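Local coordinates for protein heme oxygenase (Leptospira interrogans, PDB 5KZL) that catalyses the oxidative opening of heme, a reaction that in this enzyme class yields biliverdin, carbon monoxide and iron, at residues S9-L14 with A180-P185; Q108-R113 with K199-L204; L125-Y130 with Q192-E197. The protein carries 1 engineered substitution. All coordinates share one frame; numbering follows the deposited sequence.

Interaction 1 (S9-L14 with A180-P185); sequences SLATIL and ALDSLP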
# COMPACT_ATOMS: atom_id res chain seq x y z
N SER A 9 12.24 15.70 -11.40
CA SER A 9 11.21 15.52 -10.37
C SER A 9 11.10 14.08 -9.87
O SER A 9 10.87 13.17 -10.67
CB SER A 9 9.87 16.07 -10.88
OG SER A 9 8.73 15.43 -10.33
N LEU A 10 11.24 13.88 -8.53
CA LEU A 10 11.12 12.55 -7.95
C LEU A 10 9.74 11.94 -8.27
O LEU A 10 9.67 10.75 -8.60
CB LEU A 10 11.38 12.55 -6.42
CG LEU A 10 11.15 11.20 -5.66
CD1 LEU A 10 12.04 10.08 -6.22
CD2 LEU A 10 11.34 11.38 -4.17
N ALA A 11 8.65 12.75 -8.19
CA ALA A 11 7.30 12.22 -8.48
C ALA A 11 7.24 11.71 -9.92
O ALA A 11 6.70 10.64 -10.17
CB ALA A 11 6.25 13.29 -8.24
N THR A 12 7.89 12.44 -10.85
CA THR A 12 7.95 12.07 -12.28
C THR A 12 8.84 10.81 -12.47
O THR A 12 8.46 9.91 -13.21
CB THR A 12 8.42 13.30 -13.08
OG1 THR A 12 7.40 14.31 -13.00
CG2 THR A 12 8.70 12.99 -14.55
N ILE A 13 10.00 10.78 -11.81
CA ILE A 13 10.96 9.65 -11.86
C ILE A 13 10.26 8.34 -11.46
O ILE A 13 10.41 7.32 -12.13
CB ILE A 13 12.23 9.94 -11.00
CG1 ILE A 13 13.16 10.93 -11.73
CG2 ILE A 13 12.99 8.64 -10.64
CD1 ILE A 13 14.13 11.65 -10.84
N LEU A 14 9.50 8.39 -10.36
CA LEU A 14 8.77 7.23 -9.86
C LEU A 14 7.64 6.85 -10.79
O LEU A 14 7.48 5.67 -11.06
CB LEU A 14 8.26 7.48 -8.43
CG LEU A 14 9.34 7.69 -7.37
CD1 LEU A 14 8.71 7.92 -5.98
CD2 LEU A 14 10.30 6.52 -7.33
N ALA A 180 4.98 17.08 -2.31
CA ALA A 180 5.77 16.66 -1.15
C ALA A 180 6.96 15.77 -1.56
O ALA A 180 8.06 16.00 -1.08
CB ALA A 180 4.90 15.97 -0.10
N LEU A 181 6.74 14.80 -2.51
CA LEU A 181 7.79 13.93 -3.06
C LEU A 181 8.87 14.79 -3.72
O LEU A 181 10.06 14.58 -3.51
CB LEU A 181 7.24 12.96 -4.10
CG LEU A 181 6.42 11.78 -3.61
CD1 LEU A 181 5.97 10.93 -4.80
CD2 LEU A 181 7.23 10.89 -2.66
N ASP A 182 8.43 15.80 -4.49
CA ASP A 182 9.35 16.70 -5.19
C ASP A 182 10.14 17.62 -4.25
O ASP A 182 11.20 18.12 -4.65
CB ASP A 182 8.60 17.48 -6.26
CG ASP A 182 8.16 16.65 -7.44
OD1 ASP A 182 8.62 15.49 -7.54
OD2 ASP A 182 7.39 17.17 -8.28
N SER A 183 9.65 17.81 -3.01
CA SER A 183 10.25 18.65 -1.97
C SER A 183 11.32 17.90 -1.19
O SER A 183 12.10 18.53 -0.48
CB SER A 183 9.18 19.18 -1.01
OG SER A 183 8.85 18.28 0.04
N LEU A 184 11.28 16.55 -1.24
CA LEU A 184 12.22 15.74 -0.47
C LEU A 184 13.66 16.17 -0.67
O LEU A 184 14.08 16.27 -1.82
CB LEU A 184 12.08 14.23 -0.75
CG LEU A 184 10.75 13.54 -0.38
CD1 LEU A 184 10.93 12.02 -0.31
CD2 LEU A 184 10.18 14.06 0.91
N PRO A 185 14.41 16.46 0.43
CA PRO A 185 15.81 16.88 0.26
C PRO A 185 16.74 15.73 -0.13
O PRO A 185 17.51 15.23 0.70
CB PRO A 185 16.15 17.49 1.62
CG PRO A 185 15.31 16.73 2.59
CD PRO A 185 14.03 16.43 1.86
O HOH W 1 12.39 15.99 -6.88
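Asp-182 OD1 receives two donors from the start of helix 10-17. The amide N of Ala-11 reaches it over 2.8 Å in an almost straight bond, 168° at the hydrogen, nearly along the carboxylate's C-O direction. The hydroxyl OG of Ser-9 donates to the same OD1 over 2.8 Å from the syn side, 32° out of the carboxylate plane. Aspartate suits the place because its short side chain, swung off the last turns of helix 170-183, brings an acceptor to the Ala-11 amide, one of the first-turn N-H groups with no carbonyl a turn earlier to bond.

Beside this polar grip lies a leucine patch. Leu-10 CD2 rests 3.9 Å from Leu-184 CD1, while Leu-181 CD1 packs 4.2 Å from both Ala-11 CB and Leu-14 CD1; the small alanine lets the helices come close.

Further out, water 1 accepts from Leu-10 N. Ser-9 OG, turned anti to its own amide nitrogen (chi1 152°), also accepts from Thr-12 N at 3.1 Å. Tyr-130 of helix 125-151 packs against Leu-14 and Leu-181. Ser-9 is thus a classic N-cap, reinforced by an aspartate from a distant helix, at the start of the N-terminal helix of the all-helical heme oxygenase fold.

Interaction 2 (Q108-R113 with K199-L204); sequences QDYVQR and KQVFLL. With HEM (protoporphyrin IX containing Fe), chain B.
Leu-204 lies over the ring of Tyr-110, joining two nearly antiparallel helices of the all-helical heme oxygenase fold. Helices 105-120 and 188-210 run at 156° to each other here, with local axes 10.6 Å apart, a spacing bridged by long side chains.

The apolar part is led by a CH-pi contact: Leu-204 CB stands 3.9 Å from the centroid of the Tyr-110 ring, over one face and 16° from the ring normal. Tyrosine serves well because its flat face receives the leucine while its hydroxyl end packs against Val-201, whose CG1 is 3.3 Å from Tyr-110 OH. Leu-204 CD1 meets the aliphatic start of Arg-113, 3.8 Å from CG.

The polar ends look to partners just beyond the segments. Tyr-110 OH is hydrogen-bonded to Asn-205 ND2, and Arg-113 NH2 forms a salt bridge with Glu-197 OE1. A bend at chi2 (72°) turns the arginine chain, and the Arg-113 and Gln-200 side chains cross at about a right angle, with Gln-200 CG over one guanidinium face, 3.4 Å from Arg-113 NH2.

The far side of helix 188-210 belongs to the heme pocket. There Phe-202, its CB directed away from helix 105-120, supplies an apolar ring to the porphyrin rim, its CE1 3.4 Å from the heme methyl CMB.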
# COMPACT_ATOMS: atom_id res chain seq x y z
N GLN A 108 5.76 -12.30 5.11
CA GLN A 108 6.95 -12.26 5.99
C GLN A 108 8.18 -11.64 5.32
O GLN A 108 8.93 -10.91 5.96
CB GLN A 108 7.28 -13.69 6.48
CG GLN A 108 6.34 -14.21 7.55
CD GLN A 108 6.68 -15.64 7.89
OE1 GLN A 108 7.85 -15.98 8.12
NE2 GLN A 108 5.69 -16.53 7.90
N ASP A 109 8.40 -11.95 4.03
CA ASP A 109 9.54 -11.41 3.30
C ASP A 109 9.36 -9.92 3.06
O ASP A 109 10.34 -9.17 3.11
CB ASP A 109 9.75 -12.17 2.00
CG ASP A 109 10.20 -13.62 2.23
OD1 ASP A 109 10.64 -13.94 3.37
OD2 ASP A 109 10.14 -14.40 1.28
N TYR A 110 8.11 -9.50 2.84
CA TYR A 110 7.74 -8.10 2.61
C TYR A 110 7.97 -7.32 3.92
O TYR A 110 8.71 -6.35 3.89
CB TYR A 110 6.27 -8.02 2.12
CG TYR A 110 5.79 -6.71 1.49
CD1 TYR A 110 6.43 -5.50 1.76
CD2 TYR A 110 4.65 -6.68 0.70
CE1 TYR A 110 5.96 -4.29 1.23
CE2 TYR A 110 4.16 -5.48 0.17
CZ TYR A 110 4.83 -4.30 0.43
OH TYR A 110 4.31 -3.11 -0.04
N VAL A 111 7.45 -7.81 5.05
CA VAL A 111 7.62 -7.20 6.38
C VAL A 111 9.13 -7.11 6.74
O VAL A 111 9.60 -6.09 7.25
CB VAL A 111 6.76 -7.96 7.45
CG1 VAL A 111 7.13 -7.58 8.89
CG2 VAL A 111 5.26 -7.75 7.20
N GLN A 112 9.90 -8.16 6.45
CA GLN A 112 11.33 -8.16 6.69
C GLN A 112 11.99 -7.02 5.89
O GLN A 112 12.86 -6.32 6.42
CB GLN A 112 11.95 -9.50 6.27
CG GLN A 112 13.48 -9.51 6.31
CD GLN A 112 14.06 -9.63 7.70
OE1 GLN A 112 13.41 -9.37 8.72
NE2 GLN A 112 15.32 -10.04 7.76
N ARG A 113 11.59 -6.85 4.63
CA ARG A 113 12.15 -5.80 3.81
C ARG A 113 11.88 -4.46 4.43
O ARG A 113 12.82 -3.68 4.56
CB ARG A 113 11.65 -5.84 2.35
CG ARG A 113 12.22 -4.72 1.49
CD ARG A 113 13.67 -4.94 1.19
NE ARG A 113 14.17 -4.08 0.12
CZ ARG A 113 15.08 -4.48 -0.76
NH1 ARG A 113 15.58 -5.71 -0.71
NH2 ARG A 113 15.50 -3.65 -1.71
N LYS A 199 10.60 -0.28 -7.32
CA LYS A 199 10.51 -1.48 -8.16
C LYS A 199 10.45 -2.76 -7.32
O LYS A 199 9.66 -3.67 -7.62
CB LYS A 199 11.67 -1.53 -9.14
CG LYS A 199 11.58 -0.44 -10.20
CD LYS A 199 12.83 -0.44 -11.06
CE LYS A 199 12.75 0.61 -12.12
NZ LYS A 199 12.09 0.08 -13.34
N GLN A 200 11.27 -2.82 -6.24
CA GLN A 200 11.32 -3.94 -5.30
C GLN A 200 9.97 -4.08 -4.59
O GLN A 200 9.47 -5.20 -4.44
CB GLN A 200 12.41 -3.68 -4.24
CG GLN A 200 13.67 -4.51 -4.39
CD GLN A 200 13.40 -5.98 -4.41
OE1 GLN A 200 13.09 -6.63 -3.39
NE2 GLN A 200 13.46 -6.52 -5.58
N VAL A 201 9.38 -2.95 -4.20
CA VAL A 201 8.06 -2.94 -3.52
C VAL A 201 7.01 -3.52 -4.47
O VAL A 201 6.24 -4.37 -4.03
CB VAL A 201 7.63 -1.55 -2.96
CG1 VAL A 201 6.30 -1.65 -2.21
CG2 VAL A 201 8.70 -0.97 -2.04
N PHE A 202 6.99 -3.10 -5.76
CA PHE A 202 6.03 -3.67 -6.71
C PHE A 202 6.20 -5.18 -6.77
O PHE A 202 5.21 -5.91 -6.74
CB PHE A 202 6.15 -3.07 -8.13
CG PHE A 202 5.33 -1.82 -8.35
CD1 PHE A 202 3.96 -1.90 -8.61
CD2 PHE A 202 5.93 -0.56 -8.32
CE1 PHE A 202 3.20 -0.73 -8.79
CE2 PHE A 202 5.17 0.60 -8.50
CZ PHE A 202 3.81 0.51 -8.72
N LEU A 203 7.47 -5.66 -6.79
CA LEU A 203 7.74 -7.10 -6.83
C LEU A 203 7.23 -7.81 -5.57
O LEU A 203 6.68 -8.93 -5.67
CB LEU A 203 9.26 -7.34 -6.97
CG LEU A 203 9.64 -8.76 -7.42
CD1 LEU A 203 9.32 -8.98 -8.94
CD2 LEU A 203 11.10 -9.04 -7.13
N LEU A 204 7.37 -7.16 -4.40
CA LEU A 204 6.91 -7.77 -3.13
C LEU A 204 5.39 -7.87 -3.12
O LEU A 204 4.87 -8.87 -2.64
CB LEU A 204 7.45 -7.02 -1.92
CG LEU A 204 8.99 -7.19 -1.66
CD1 LEU A 204 9.52 -6.06 -0.79
CD2 LEU A 204 9.28 -8.50 -0.99
CHA HEM B . -2.07 4.74 -9.85
CHB HEM B . 0.18 1.45 -7.28
CHC HEM B . -2.96 -1.79 -8.87
CHD HEM B . -5.61 1.64 -10.61
C1A HEM B . -1.21 4.12 -9.02
C2A HEM B . -0.06 4.76 -8.46
C3A HEM B . 0.58 3.82 -7.76
C4A HEM B . -0.15 2.64 -7.86
CMA HEM B . 1.82 3.98 -6.96
CAA HEM B . 0.36 6.20 -8.60
CBA HEM B . 1.07 6.49 -9.95
CGA HEM B . 1.59 7.86 -9.96
O1A HEM B . 2.76 8.07 -10.06
O2A HEM B . 0.79 8.78 -9.85
C1B HEM B . -0.46 0.24 -7.50
C2B HEM B . 0.02 -1.04 -7.00
C3B HEM B . -0.88 -1.93 -7.46
C4B HEM B . -1.88 -1.19 -8.24
CMB HEM B . 1.20 -1.31 -6.14
CAB HEM B . -0.93 -3.33 -7.31
CBB HEM B . 0.10 -3.84 -6.88
C1C HEM B . -4.05 -1.18 -9.35
C2C HEM B . -5.32 -1.77 -9.59
C3C HEM B . -6.07 -0.77 -10.09
C4C HEM B . -5.27 0.43 -10.11
CMC HEM B . -5.72 -3.22 -9.34
CAC HEM B . -7.45 -0.92 -10.50
CBC HEM B . -8.21 0.10 -10.58
C1D HEM B . -4.80 2.76 -10.64
C2D HEM B . -5.22 4.03 -11.27
C3D HEM B . -4.26 4.89 -11.03
C4D HEM B . -3.24 4.14 -10.27
CMD HEM B . -6.50 4.31 -11.97
CAD HEM B . -4.21 6.31 -11.51
CBD HEM B . -5.09 7.23 -10.75
CGD HEM B . -5.01 8.65 -11.22
O1D HEM B . -4.13 9.02 -11.89
O2D HEM B . -5.88 9.39 -10.88
NA HEM B . -1.18 2.84 -8.64
NB HEM B . -1.51 0.02 -8.22
NC HEM B . -4.09 0.10 -9.69
ND HEM B . -3.63 2.90 -10.07
FE HEM B . -2.61 1.50 -9.19
O HOH W 2 -3.83 1.85 -7.29

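Interaction 3 (L125-Y130 with Q192-E197); sequences LAAHSY and QSILAE. With HEM (protoporphyrin IX containing Fe), chain B.
Glu-197 OE2 takes the NE2-H of His-128 in a bond of 2.8 Å that is nearly straight, 164° at the hydrogen. The oxygen uses its anti lone pair and sits at the edge of the imidazole, close to the ring plane, with ring and carboxylate nearly coplanar. With OE1 turned to Arg-113, both carboxylate oxygens of the buried glutamate are engaged, and the nearby positive charge probably favours its ionised form. Histidine suits this place by offering a directed N-H from a flat ring.

Beneath the pair the helices meet closely. Glu-197 CG lies anti to its backbone N (chi1 -168°), which carries the chain alongside Ala-127; Ala-127 CB is 3.5 Å from Glu-197 CB. Ile-194 adds its CG2 branch, 4.1 Å from Ala-127 CB and 4.3 Å from Ala-126 CB. The two alanines keep the surface shallow, and the axes approach to 8.2 Å at a crossing angle of -51°.

Further along helix 125-151, Tyr-130 turns to the heme: its OH donates to propionate oxygen O1A over 2.7 Å, while heme methyl CMA lies over one ring face. Helix 105-120 packs against His-128 and Glu-197 through Ile-114 and Ile-117, respectively, and Leu-195 of helix 188-210 rests against Ile-13 and Leu-14 of helix 10-17.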
# COMPACT_ATOMS: atom_id res chain seq x y z
N LEU A 125 12.05 4.36 2.76
CA LEU A 125 10.64 4.15 3.12
C LEU A 125 9.74 5.08 2.27
O LEU A 125 8.55 4.79 2.11
CB LEU A 125 10.40 4.39 4.63
CG LEU A 125 10.95 3.31 5.57
CD1 LEU A 125 10.72 3.71 7.03
CD2 LEU A 125 10.33 1.92 5.28
N ALA A 126 10.34 6.13 1.66
CA ALA A 126 9.62 7.01 0.73
C ALA A 126 9.05 6.17 -0.42
O ALA A 126 7.94 6.44 -0.87
CB ALA A 126 10.55 8.09 0.17
N ALA A 127 9.80 5.14 -0.88
CA ALA A 127 9.38 4.22 -1.95
C ALA A 127 8.16 3.39 -1.55
O ALA A 127 7.26 3.19 -2.35
CB ALA A 127 10.51 3.29 -2.32
N HIS A 128 8.15 2.95 -0.30
CA HIS A 128 7.08 2.17 0.31
C HIS A 128 5.80 3.00 0.44
O HIS A 128 4.72 2.53 0.04
CB HIS A 128 7.59 1.62 1.64
CG HIS A 128 8.59 0.51 1.45
ND1 HIS A 128 8.23 -0.81 1.58
CD2 HIS A 128 9.89 0.57 1.08
CE1 HIS A 128 9.33 -1.52 1.34
NE2 HIS A 128 10.35 -0.73 1.01
N SER A 129 5.93 4.24 0.94
CA SER A 129 4.85 5.23 1.01
C SER A 129 4.28 5.46 -0.43
O SER A 129 3.08 5.31 -0.63
CB SER A 129 5.37 6.54 1.58
OG SER A 129 4.39 7.53 1.39
N TYR A 130 5.13 5.76 -1.42
CA TYR A 130 4.70 5.98 -2.81
C TYR A 130 3.91 4.79 -3.39
O TYR A 130 2.77 4.96 -3.83
CB TYR A 130 5.90 6.33 -3.73
CG TYR A 130 5.55 6.29 -5.21
CD1 TYR A 130 4.89 7.36 -5.82
CD2 TYR A 130 5.87 5.19 -6.00
CE1 TYR A 130 4.54 7.31 -7.18
CE2 TYR A 130 5.49 5.12 -7.35
CZ TYR A 130 4.87 6.20 -7.94
OH TYR A 130 4.50 6.14 -9.27
N GLN A 192 17.35 7.91 -7.64
CA GLN A 192 17.54 6.63 -8.33
C GLN A 192 17.42 5.45 -7.37
O GLN A 192 16.82 4.43 -7.75
CB GLN A 192 18.85 6.59 -9.10
CG GLN A 192 18.82 7.35 -10.42
CD GLN A 192 17.75 6.82 -11.36
OE1 GLN A 192 17.70 5.63 -11.73
NE2 GLN A 192 16.84 7.67 -11.72
N SER A 193 17.98 5.59 -6.15
CA SER A 193 17.89 4.55 -5.10
C SER A 193 16.42 4.41 -4.67
O SER A 193 15.95 3.28 -4.44
CB SER A 193 18.77 4.90 -3.91
OG SER A 193 20.15 4.92 -4.25
N ILE A 194 15.68 5.54 -4.59
CA ILE A 194 14.24 5.52 -4.23
C ILE A 194 13.46 4.80 -5.35
O ILE A 194 12.61 3.96 -5.05
CB ILE A 194 13.66 6.92 -3.86
CG1 ILE A 194 14.37 7.49 -2.58
CG2 ILE A 194 12.13 6.84 -3.60
CD1 ILE A 194 14.23 8.98 -2.37
N LEU A 195 13.81 5.07 -6.63
CA LEU A 195 13.19 4.35 -7.76
C LEU A 195 13.47 2.81 -7.69
O LEU A 195 12.55 2.01 -7.84
CB LEU A 195 13.65 4.96 -9.11
CG LEU A 195 13.19 4.27 -10.39
CD1 LEU A 195 11.65 4.17 -10.49
CD2 LEU A 195 13.78 4.96 -11.62
N ALA A 196 14.73 2.41 -7.41
CA ALA A 196 15.13 0.99 -7.27
C ALA A 196 14.32 0.32 -6.15
O ALA A 196 13.77 -0.78 -6.35
CB ALA A 196 16.62 0.91 -6.98
N GLU A 197 14.11 1.03 -5.02
CA GLU A 197 13.29 0.49 -3.93
C GLU A 197 11.82 0.32 -4.35
O GLU A 197 11.24 -0.73 -4.08
CB GLU A 197 13.43 1.30 -2.64
CG GLU A 197 12.81 0.61 -1.41
CD GLU A 197 13.41 -0.73 -0.99
OE1 GLU A 197 14.50 -1.08 -1.50
OE2 GLU A 197 12.79 -1.44 -0.16
CHA HEM B . -2.07 4.74 -9.85
CHB HEM B . 0.18 1.45 -7.28
CHC HEM B . -2.96 -1.79 -8.87
CHD HEM B . -5.61 1.64 -10.61
C1A HEM B . -1.21 4.12 -9.02
C2A HEM B . -0.06 4.76 -8.46
C3A HEM B . 0.58 3.82 -7.76
C4A HEM B . -0.15 2.64 -7.86
CMA HEM B . 1.82 3.98 -6.96
CAA HEM B . 0.36 6.20 -8.60
CBA HEM B . 1.07 6.49 -9.95
CGA HEM B . 1.59 7.86 -9.96
O1A HEM B . 2.76 8.07 -10.06
O2A HEM B . 0.79 8.78 -9.85
C1B HEM B . -0.46 0.24 -7.50
C2B HEM B . 0.02 -1.04 -7.00
C3B HEM B . -0.88 -1.93 -7.46
C4B HEM B . -1.88 -1.19 -8.24
CMB HEM B . 1.20 -1.31 -6.14
CAB HEM B . -0.93 -3.33 -7.31
CBB HEM B . 0.10 -3.84 -6.88
C1C HEM B . -4.05 -1.18 -9.35
C2C HEM B . -5.32 -1.77 -9.59
C3C HEM B . -6.07 -0.77 -10.09
C4C HEM B . -5.27 0.43 -10.11
CMC HEM B . -5.72 -3.22 -9.34
CAC HEM B . -7.45 -0.92 -10.50
CBC HEM B . -8.21 0.10 -10.58
C1D HEM B . -4.80 2.76 -10.64
C2D HEM B . -5.22 4.03 -11.27
C3D HEM B . -4.26 4.89 -11.03
C4D HEM B . -3.24 4.14 -10.27
CMD HEM B . -6.50 4.31 -11.97
CAD HEM B . -4.21 6.31 -11.51
CBD HEM B . -5.09 7.23 -10.75
CGD HEM B . -5.01 8.65 -11.22
O1D HEM B . -4.13 9.02 -11.89
O2D HEM B . -5.88 9.39 -10.88
NA HEM B . -1.18 2.84 -8.64
NB HEM B . -1.51 0.02 -8.22
NC HEM B . -4.09 0.10 -9.69
ND HEM B . -3.63 2.90 -10.07
FE HEM B . -2.61 1.50 -9.19
O HOH W 2 -3.83 1.85 -7.29

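Helix 188-210 carries one side of both interaction 2 and interaction 3, whose centres lie 12 Å apart; the salt bridge from Arg-113 to Glu-197 joins them directly. Along the chain, interaction 3 is nested within the loop closed by interaction 2. Interaction 1 brings the N-terminal helix 10-17 back to helix 170-183, and its segments alternate with those of each other contact. It touches interaction 3 through Ile-13, Leu-14 and Leu-181, with centres 10 Å apart, but does not touch interaction 2, whose centre is 21 Å away, the nearest atoms being about 6 Å apart. Together the contacts tie early, middle and late helices into one bundle, with Tyr-130 and Phe-202 both touching the heme.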